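Long-range contacts in pheromone cOB1/lipoprotein, YaeC family (PDB 4EF1), which probably binds methionine at the cell surface as the lipid-anchored, periplasmic-type binding protein of a methionine transporter, and is the precursor of the pheromone cOB1: residues 116-121 and 138-143; 103-108 and 148-153; 95-100 and 124-129. All blocks are in the same frame, centred on the assembly; numbering follows the deposited sequence.

Contact 1. Residues 116-121 and 138-143. With MSE (selenomethionine), chain C.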
loop_
_atom_site.group_PDB
_atom_site.type_symbol
_atom_site.label_atom_id
_atom_site.label_comp_id
_atom_site.label_asym_id
_atom_site.label_seq_id
_atom_site.Cartn_x
_atom_site.Cartn_y
_atom_site.Cartn_z
ATOM N N ARG A 116 7.822 -2.149 -7.843
ATOM C CA ARG A 116 7.991 -2.980 -6.665
ATOM C C ARG A 116 8.189 -4.465 -7.020
ATOM O O ARG A 116 9.043 -5.112 -6.449
ATOM C CB ARG A 116 6.803 -2.795 -5.738
ATOM C CG ARG A 116 6.500 -1.342 -5.353
ATOM C CD ARG A 116 5.316 -1.154 -4.446
ATOM N NE ARG A 116 5.571 -1.433 -3.027
ATOM C CZ ARG A 116 4.636 -1.377 -2.086
ATOM N NH1 ARG A 116 3.398 -0.966 -2.384
ATOM N NH2 ARG A 116 4.954 -1.640 -0.834
ATOM N N VAL A 117 7.391 -5.007 -7.934
ATOM C CA VAL A 117 7.610 -6.377 -8.407
ATOM C C VAL A 117 8.933 -6.442 -9.181
ATOM O O VAL A 117 9.680 -7.419 -9.056
ATOM C CB VAL A 117 6.438 -6.931 -9.253
ATOM C CG1 VAL A 117 6.455 -6.306 -10.654
ATOM C CG2 VAL A 117 6.517 -8.467 -9.330
ATOM N N LEU A 118 9.241 -5.385 -9.958
ATOM C CA LEU A 118 10.501 -5.314 -10.678
ATOM C C LEU A 118 11.718 -5.311 -9.703
ATOM O O LEU A 118 12.689 -6.023 -9.973
ATOM C CB LEU A 118 10.534 -4.097 -11.625
ATOM C CG LEU A 118 9.578 -4.127 -12.833
ATOM C CD1 LEU A 118 9.723 -2.893 -13.704
ATOM C CD2 LEU A 118 9.821 -5.353 -13.688
ATOM N N THR A 119 11.646 -4.546 -8.584
ATOM C CA THR A 119 12.733 -4.527 -7.592
ATOM C C THR A 119 12.828 -5.900 -6.897
ATOM O O THR A 119 13.920 -6.375 -6.592
ATOM C CB THR A 119 12.601 -3.452 -6.472
ATOM O OG1 THR A 119 11.537 -3.772 -5.560
ATOM C CG2 THR A 119 12.448 -2.033 -7.040
ATOM N N ILE A 120 11.694 -6.534 -6.641
ATOM C CA ILE A 120 11.727 -7.877 -6.007
ATOM C C ILE A 120 12.492 -8.872 -6.945
ATOM O O ILE A 120 13.412 -9.538 -6.526
ATOM C CB ILE A 120 10.327 -8.388 -5.650
ATOM C CG1 ILE A 120 9.745 -7.600 -4.471
ATOM C CG2 ILE A 120 10.341 -9.917 -5.388
ATOM C CD1 ILE A 120 8.258 -7.796 -4.288
ATOM N N LEU A 121 12.110 -8.906 -8.225
ATOM C CA LEU A 121 12.716 -9.813 -9.181
ATOM C C LEU A 121 14.230 -9.472 -9.430
ATOM O O LEU A 121 15.054 -10.388 -9.570
ATOM C CB LEU A 121 11.911 -9.853 -10.492
ATOM C CG LEU A 121 10.487 -10.409 -10.320
ATOM C CD1 LEU A 121 9.661 -10.148 -11.564
ATOM C CD2 LEU A 121 10.475 -11.882 -9.873
ATOM N N ALA A 138 9.396 2.876 -13.387
ATOM C CA ALA A 138 9.763 1.664 -14.118
ATOM C C ALA A 138 8.521 0.885 -14.552
ATOM O O ALA A 138 7.541 0.767 -13.803
ATOM C CB ALA A 138 10.741 0.778 -13.334
ATOM N N THR A 139 8.558 0.398 -15.789
ATOM C CA THR A 139 7.513 -0.493 -16.320
ATOM C C THR A 139 8.191 -1.731 -16.915
ATOM O O THR A 139 9.441 -1.820 -17.004
ATOM C CB THR A 139 6.598 0.196 -17.350
ATOM O OG1 THR A 139 7.341 0.463 -18.570
ATOM C CG2 THR A 139 5.988 1.524 -16.760
ATOM N N PHE A 140 7.360 -2.665 -17.377
ATOM C CA PHE A 140 7.828 -3.961 -17.884
ATOM C C PHE A 140 8.662 -3.816 -19.144
ATOM O O PHE A 140 9.585 -4.605 -19.385
ATOM C CB PHE A 140 6.660 -4.916 -18.034
ATOM C CG PHE A 140 5.918 -5.118 -16.738
ATOM C CD1 PHE A 140 6.489 -5.835 -15.721
ATOM C CD2 PHE A 140 4.680 -4.486 -16.513
ATOM C CE1 PHE A 140 5.856 -5.965 -14.511
ATOM C CE2 PHE A 140 4.044 -4.610 -15.303
ATOM C CZ PHE A 140 4.627 -5.364 -14.309
ATOM N N ASP A 141 8.391 -2.762 -19.900
ATOM C CA ASP A 141 9.198 -2.417 -21.057
ATOM C C ASP A 141 10.650 -2.043 -20.707
ATOM O O ASP A 141 11.508 -1.998 -21.599
ATOM C CB ASP A 141 8.569 -1.254 -21.848
ATOM C CG ASP A 141 7.213 -1.613 -22.456
ATOM O OD1 ASP A 141 6.612 -2.656 -22.070
ATOM O OD2 ASP A 141 6.737 -0.837 -23.323
ATOM N N ASP A 142 10.913 -1.715 -19.440
ATOM C CA ASP A 142 12.267 -1.332 -19.025
ATOM C C ASP A 142 13.169 -2.520 -18.688
ATOM O O ASP A 142 14.368 -2.334 -18.448
ATOM C CB ASP A 142 12.215 -0.378 -17.865
ATOM C CG ASP A 142 11.567 0.939 -18.231
ATOM O OD1 ASP A 142 11.840 1.464 -19.351
ATOM O OD2 ASP A 142 10.827 1.457 -17.378
ATOM N N ILE A 143 12.616 -3.729 -18.737
ATOM C CA ILE A 143 13.398 -4.926 -18.459
ATOM C C ILE A 143 14.435 -5.140 -19.531
ATOM O O ILE A 143 14.134 -5.081 -20.716
ATOM C CB ILE A 143 12.506 -6.179 -18.350
ATOM C CG1 ILE A 143 11.593 -6.078 -17.143
ATOM C CG2 ILE A 143 13.357 -7.438 -18.309
ATOM C CD1 ILE A 143 10.569 -7.199 -17.113
HETATM N N MSE C 301 -1.690 -0.269 1.380
HETATM C CA MSE C 301 -1.139 -0.322 -0.033
HETATM C C MSE C 301 0.372 -0.567 -0.073
HETATM O O MSE C 301 1.116 0.047 0.706
HETATM O OXT MSE C 301 0.871 -1.328 -0.947
HETATM C CB MSE C 301 -1.505 0.925 -0.837
HETATM C CG MSE C 301 -1.135 0.879 -2.325
HETATM SE SE MSE C 301 -1.390 2.601 -3.145
HETATM C CE MSE C 301 -3.376 2.721 -3.084
#

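Contact 2. Residues 103-108 and 148-153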
loop_
_atom_site.group_PDB
_atom_site.type_symbol
_atom_site.label_atom_id
_atom_site.label_comp_id
_atom_site.label_asym_id
_atom_site.label_seq_id
_atom_site.Cartn_x
_atom_site.Cartn_y
_atom_site.Cartn_z
ATOM N N SER A 103 6.835 -18.525 -17.227
ATOM C CA SER A 103 5.719 -18.387 -16.337
ATOM C C SER A 103 5.235 -16.926 -16.362
ATOM O O SER A 103 6.005 -16.002 -16.632
ATOM C CB SER A 103 6.104 -18.788 -14.896
ATOM O OG SER A 103 6.422 -20.166 -14.789
ATOM N N THR A 104 3.952 -16.753 -16.070
ATOM C CA THR A 104 3.321 -15.454 -15.949
ATOM C C THR A 104 3.234 -15.049 -14.465
ATOM O O THR A 104 2.753 -15.824 -13.615
ATOM C CB THR A 104 1.916 -15.452 -16.593
ATOM O OG1 THR A 104 2.017 -15.909 -17.961
ATOM C CG2 THR A 104 1.232 -14.037 -16.513
ATOM N N ILE A 105 3.682 -13.827 -14.195
ATOM C CA ILE A 105 3.598 -13.201 -12.895
ATOM C C ILE A 105 2.440 -12.216 -13.003
ATOM O O ILE A 105 2.380 -11.410 -13.950
ATOM C CB ILE A 105 4.921 -12.482 -12.531
ATOM C CG1 ILE A 105 6.117 -13.437 -12.588
ATOM C CG2 ILE A 105 4.832 -11.803 -11.145
ATOM C CD1 ILE A 105 6.070 -14.603 -11.620
ATOM N N TYR A 106 1.489 -12.331 -12.082
ATOM C CA TYR A 106 0.291 -11.488 -12.035
ATOM C C TYR A 106 0.465 -10.346 -11.041
ATOM O O TYR A 106 0.822 -10.570 -9.875
ATOM C CB TYR A 106 -0.972 -12.289 -11.645
ATOM C CG TYR A 106 -1.588 -13.058 -12.783
ATOM C CD1 TYR A 106 -0.945 -14.170 -13.306
ATOM C CD2 TYR A 106 -2.834 -12.673 -13.360
ATOM C CE1 TYR A 106 -1.506 -14.879 -14.351
ATOM C CE2 TYR A 106 -3.370 -13.375 -14.424
ATOM C CZ TYR A 106 -2.716 -14.485 -14.894
ATOM O OH TYR A 106 -3.248 -15.201 -15.939
ATOM N N VAL A 107 0.288 -9.127 -11.559
ATOM C CA VAL A 107 0.375 -7.908 -10.752
ATOM C C VAL A 107 -0.880 -7.089 -11.054
ATOM O O VAL A 107 -1.534 -7.301 -12.094
ATOM C CB VAL A 107 1.669 -7.103 -11.023
ATOM C CG1 VAL A 107 2.906 -7.954 -10.746
ATOM C CG2 VAL A 107 1.676 -6.520 -12.431
ATOM N N SER A 108 -1.276 -6.193 -10.143
ATOM C CA SER A 108 -2.466 -5.365 -10.409
ATOM C C SER A 108 -2.223 -4.360 -11.560
ATOM O O SER A 108 -1.099 -4.190 -12.020
ATOM C CB SER A 108 -2.925 -4.596 -9.166
ATOM O OG SER A 108 -2.193 -3.409 -9.026
ATOM N N LYS A 148 14.498 -16.067 -16.602
ATOM C CA LYS A 148 13.448 -17.085 -16.754
ATOM C C LYS A 148 12.415 -16.734 -17.846
ATOM O O LYS A 148 11.441 -17.431 -17.996
ATOM C CB LYS A 148 12.752 -17.329 -15.388
ATOM C CG LYS A 148 13.617 -18.063 -14.406
ATOM C CD LYS A 148 12.866 -18.248 -13.087
ATOM C CE LYS A 148 13.584 -19.206 -12.176
ATOM N NZ LYS A 148 13.675 -20.607 -12.661
ATOM N N LYS A 149 12.642 -15.665 -18.611
ATOM C CA LYS A 149 11.722 -15.206 -19.641
ATOM C C LYS A 149 10.300 -15.095 -19.096
ATOM O O LYS A 149 9.343 -15.532 -19.709
ATOM C CB LYS A 149 11.798 -16.096 -20.896
ATOM C CG LYS A 149 13.210 -16.108 -21.520
ATOM C CD LYS A 149 13.611 -17.444 -22.139
ATOM C CE LYS A 149 14.915 -17.408 -22.952
ATOM N NZ LYS A 149 15.530 -18.772 -23.029
ATOM N N LEU A 150 10.188 -14.442 -17.945
ATOM C CA LEU A 150 8.934 -14.256 -17.296
ATOM C C LEU A 150 8.014 -13.339 -18.091
ATOM O O LEU A 150 8.461 -12.401 -18.790
ATOM C CB LEU A 150 9.134 -13.752 -15.864
ATOM C CG LEU A 150 9.847 -14.651 -14.879
ATOM C CD1 LEU A 150 10.008 -13.925 -13.539
ATOM C CD2 LEU A 150 9.110 -15.975 -14.705
ATOM N N LYS A 151 6.736 -13.690 -18.049
ATOM C CA LYS A 151 5.684 -12.901 -18.630
ATOM C C LYS A 151 4.983 -12.181 -17.511
ATOM O O LYS A 151 4.957 -12.643 -16.325
ATOM C CB LYS A 151 4.694 -13.783 -19.401
ATOM C CG LYS A 151 5.279 -14.542 -20.587
ATOM C CD LYS A 151 4.281 -15.581 -21.111
ATOM C CE LYS A 151 4.891 -16.493 -22.150
ATOM N NZ LYS A 151 5.944 -17.385 -21.595
ATOM N N PHE A 152 4.381 -11.048 -17.843
ATOM C CA PHE A 152 3.633 -10.273 -16.834
ATOM C C PHE A 152 2.183 -9.981 -17.252
ATOM O O PHE A 152 1.943 -9.455 -18.312
ATOM C CB PHE A 152 4.380 -8.971 -16.529
ATOM C CG PHE A 152 5.776 -9.200 -16.016
ATOM C CD1 PHE A 152 6.003 -9.338 -14.641
ATOM C CD2 PHE A 152 6.838 -9.326 -16.882
ATOM C CE1 PHE A 152 7.289 -9.544 -14.145
ATOM C CE2 PHE A 152 8.125 -9.561 -16.404
ATOM C CZ PHE A 152 8.341 -9.665 -15.032
ATOM N N ASN A 153 1.238 -10.309 -16.379
ATOM C CA ASN A 153 -0.158 -9.899 -16.575
ATOM C C ASN A 153 -0.497 -8.825 -15.540
ATOM O O ASN A 153 -0.460 -9.095 -14.315
ATOM C CB ASN A 153 -1.077 -11.088 -16.455
ATOM C CG ASN A 153 -2.538 -10.755 -16.719
ATOM O OD1 ASN A 153 -3.102 -9.844 -16.123
ATOM N ND2 ASN A 153 -3.145 -11.516 -17.596
HETATM O O HOH W 1 -3.424 -8.946 -13.095
#

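Contact 3. Residues 95-100 and 124-129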
loop_
_atom_site.group_PDB
_atom_site.type_symbol
_atom_site.label_atom_id
_atom_site.label_comp_id
_atom_site.label_asym_id
_atom_site.label_seq_id
_atom_site.Cartn_x
_atom_site.Cartn_y
_atom_site.Cartn_z
ATOM N N SER A 95 9.435 -20.915 -4.010
ATOM C CA SER A 95 10.566 -20.002 -4.189
ATOM C C SER A 95 10.554 -19.500 -5.601
ATOM O O SER A 95 10.124 -20.223 -6.517
ATOM C CB SER A 95 11.932 -20.675 -3.978
ATOM O OG SER A 95 12.966 -19.943 -4.668
ATOM N N LEU A 96 11.070 -18.296 -5.785
ATOM C CA LEU A 96 11.176 -17.721 -7.132
ATOM C C LEU A 96 12.020 -18.602 -8.043
ATOM O O LEU A 96 11.682 -18.768 -9.201
ATOM C CB LEU A 96 11.744 -16.298 -7.106
ATOM C CG LEU A 96 10.831 -15.169 -6.611
ATOM C CD1 LEU A 96 11.486 -13.815 -6.437
ATOM C CD2 LEU A 96 9.627 -15.011 -7.489
ATOM N N GLN A 97 13.087 -19.218 -7.509
ATOM C CA GLN A 97 14.011 -20.031 -8.331
ATOM C C GLN A 97 13.365 -21.287 -8.946
ATOM O O GLN A 97 13.805 -21.762 -10.011
ATOM C CB GLN A 97 15.282 -20.419 -7.549
ATOM C CG GLN A 97 16.098 -19.258 -6.997
ATOM C CD GLN A 97 16.533 -18.232 -8.062
ATOM O OE1 GLN A 97 16.961 -18.594 -9.162
ATOM N NE2 GLN A 97 16.442 -16.942 -7.713
ATOM N N GLU A 98 12.318 -21.788 -8.293
ATOM C CA GLU A 98 11.511 -22.931 -8.765
ATOM C C GLU A 98 10.579 -22.601 -9.913
ATOM O O GLU A 98 10.121 -23.500 -10.583
ATOM C CB GLU A 98 10.605 -23.481 -7.637
ATOM C CG GLU A 98 11.298 -24.319 -6.576
ATOM C CD GLU A 98 10.383 -24.636 -5.393
ATOM O OE1 GLU A 98 9.198 -24.228 -5.394
ATOM O OE2 GLU A 98 10.846 -25.312 -4.458
ATOM N N ILE A 99 10.262 -21.325 -10.118
ATOM C CA ILE A 99 9.337 -20.902 -11.190
ATOM C C ILE A 99 9.846 -21.309 -12.598
ATOM O O ILE A 99 11.000 -21.021 -12.956
ATOM C CB ILE A 99 9.039 -19.366 -11.089
ATOM C CG1 ILE A 99 8.165 -19.079 -9.868
ATOM C CG2 ILE A 99 8.364 -18.805 -12.304
ATOM C CD1 ILE A 99 7.994 -17.612 -9.532
ATOM N N PRO A 100 9.000 -22.016 -13.381
ATOM C CA PRO A 100 9.403 -22.411 -14.718
ATOM C C PRO A 100 9.637 -21.240 -15.641
ATOM O O PRO A 100 9.002 -20.190 -15.493
ATOM C CB PRO A 100 8.223 -23.255 -15.205
ATOM C CG PRO A 100 7.579 -23.778 -13.955
ATOM C CD PRO A 100 7.757 -22.688 -12.950
ATOM N N ALA A 124 16.208 -10.700 -6.410
ATOM C CA ALA A 124 16.342 -12.153 -6.582
ATOM C C ALA A 124 17.303 -12.564 -7.706
ATOM O O ALA A 124 17.540 -13.750 -7.906
ATOM C CB ALA A 124 14.980 -12.782 -6.873
ATOM N N GLY A 125 17.781 -11.608 -8.495
ATOM C CA GLY A 125 18.703 -11.905 -9.570
ATOM C C GLY A 125 18.055 -12.455 -10.829
ATOM O O GLY A 125 18.760 -12.950 -11.704
ATOM N N LEU A 126 16.739 -12.309 -10.962
ATOM C CA LEU A 126 15.978 -12.844 -12.156
ATOM C C LEU A 126 15.800 -11.854 -13.285
ATOM O O LEU A 126 15.564 -12.267 -14.402
ATOM C CB LEU A 126 14.603 -13.336 -11.747
ATOM C CG LEU A 126 14.631 -14.557 -10.796
ATOM C CD1 LEU A 126 13.215 -14.898 -10.382
ATOM C CD2 LEU A 126 15.341 -15.718 -11.499
ATOM N N ILE A 127 15.844 -10.561 -12.989
ATOM C CA ILE A 127 15.801 -9.540 -14.031
ATOM C C ILE A 127 16.781 -8.389 -13.757
ATOM O O ILE A 127 17.219 -8.186 -12.637
ATOM C CB ILE A 127 14.396 -8.905 -14.216
ATOM C CG1 ILE A 127 13.987 -8.050 -12.996
ATOM C CG2 ILE A 127 13.328 -9.945 -14.666
ATOM C CD1 ILE A 127 12.761 -7.183 -13.187
ATOM N N THR A 128 17.120 -7.656 -14.814
ATOM C CA THR A 128 17.799 -6.369 -14.689
ATOM C C THR A 128 16.972 -5.344 -15.492
ATOM O O THR A 128 16.188 -5.737 -16.357
ATOM C CB THR A 128 19.232 -6.423 -15.199
ATOM O OG1 THR A 128 19.240 -6.599 -16.619
ATOM C CG2 THR A 128 20.003 -7.527 -14.490
ATOM N N LEU A 129 17.123 -4.061 -15.183
ATOM C CA LEU A 129 16.448 -2.980 -15.929
ATOM C C LEU A 129 17.457 -2.362 -16.868
ATOM O O LEU A 129 18.664 -2.425 -16.610
ATOM C CB LEU A 129 15.851 -1.948 -14.961
ATOM C CG LEU A 129 14.860 -2.554 -13.975
ATOM C CD1 LEU A 129 14.137 -1.524 -13.092
ATOM C CD2 LEU A 129 13.839 -3.406 -14.716
#

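Contact 1. Residues 116-121 and 138-143
L118 reaches out of helix 114-123 and sets its two methyl groups on different parts of the 138-143 loop, in the lobe of this periplasmic-binding-protein fold that is built on the sheet holding strand 104-108. One branch, CD1, rests on the start of the loop, 3.8 Å from A138 CB and 3.5 Å from the T139 carbonyl O. The other, CD2, sits 3.9 Å from F140 CD1, obliquely to the ring, and 4.0 Å from I143 CG1. This is the tight part of the contact: L118 is buried, and V117, one residue earlier on the helix, brings CG1 to the edge of the F140 ring, near its plane. That methyl points at the ring because chi1 of V117 (75°) places it between the backbone N and the carbonyl carbon. F140 also stacks on F152.

The outer side of the loop is looser and partly open to solvent. The CB of T139 points away from the helix, D141 is exposed, and the short 3-10 turn 140-142 is held partly by its own bonds: T139 N donates to D142 OD2 at 3.0 Å, and D142 N donates to T139 O. K130 adds bonds from outside, to D141 O and to the backbone of D142.

At the other end of the helix segment, R116 takes no part in this packing and belongs to the selenomethionine pocket. D113 and E195 form salt bridges with its guanidinium and probably steady it, while R116 NH1 donates to the ligand carboxylate atom OXT at 2.9 Å, with an N-H...O angle of 152°.

Contact 2. Residues 103-108 and 148-153
K151 N donates to S103 O at 2.8 Å, and from there the backbone bonds alternate between the two strands. I105 supplies both of its polar backbone atoms: its N gives a proton to K151 O (2.8 Å) and its O takes one from N153 N (2.9 Å). V107 N then closes on N153 O at 2.9 Å. S103 O, K151 O, I105 O and N153 O each also receive a CA-H from across the pair. Strand 151-156 lies at the edge of the five-stranded mixed sheet, parallel to 104-108; on the inner side T104 bonds through its backbone to A171, just before strand 172-175, and Y106 to A172 and L174 within it. V107 O accepts from a water, which lies 3.2 Å from N153 OD1 as well.

The side-chain polar ends find partners outside the two segments: S103 OG bonds P100 O, K151 NZ bonds G102 O, and N153 OD1 accepts from E155 N. With chi1 at -177°, N153 extends away from its own N. Its CB sits over the Y106 ring face, 3.9 Å from the centroid in a CH-pi contact; the amide, nearly parallel to the ring (14°), is offset past the CE2 corner. T104 CG2 touches the same CB. On the other face of the sheet, I105 meets L150 CD1 through CG1 and F152 CD1 through CB.

Contact 3. Residues 95-100 and 124-129
L126, L96 and Q97 carry most of the surface buried here, with A124 close behind. L126 sends its two methyls to neighbouring residues of the 95-100 loop. Its CD1 meets L96 CB at 3.9 Å, and its CD2 lies 4.0 Å from Q97 OE1, crossing the Q97 side chain at a slant. L96 in turn puts CD1 3.7 Å from A124 CB. Both leucines are buried, and both also touch L121 of helix 114-123, which backs this apolar patch.

Q97 lies on the exposed side. Its chain folds back at chi2 (-56°), which carries the amide over to the A124 end. There Q97 NE2 makes a weak hydrogen bond to A124 O, 3.4 Å long and bent to 130°. In the backbone, K148 NZ donates to the carbonyl oxygens of Q97 and I99, and Q97 N donates to S95 OG at 2.9 Å in one of the two conformers of S95.

The loop therefore leans on the place where helix 114-123 stops and strand 127-129 begins. Within the loop, that conformer of S95 makes an ST turn; opposite it G125, with phi at 80°, ends the helix in a Schellman motif.

In the fold
All three contacts lie on the same side of the chain's centre, their own centres 11 to 12 Å apart. F152 joins contacts 1 and 2: its CD1 comes within 3.4 Å of F140 CE1, its CE1 packs on L121 CD1, and its CE2 lies 3.5 Å from I143 CD1. Contact 2 meets contact 3 where L150 CD2 packs on I99 CG2 at 3.8 Å. Between contacts 1 and 3 a short turn joins helix to strand, and L126 N probably hydrogen-bonds to L121 O (2.9 Å). Only contact 1 reaches the selenomethionine, through R116; in contact 2 the V107 side chain stays about 12 Å from the ligand.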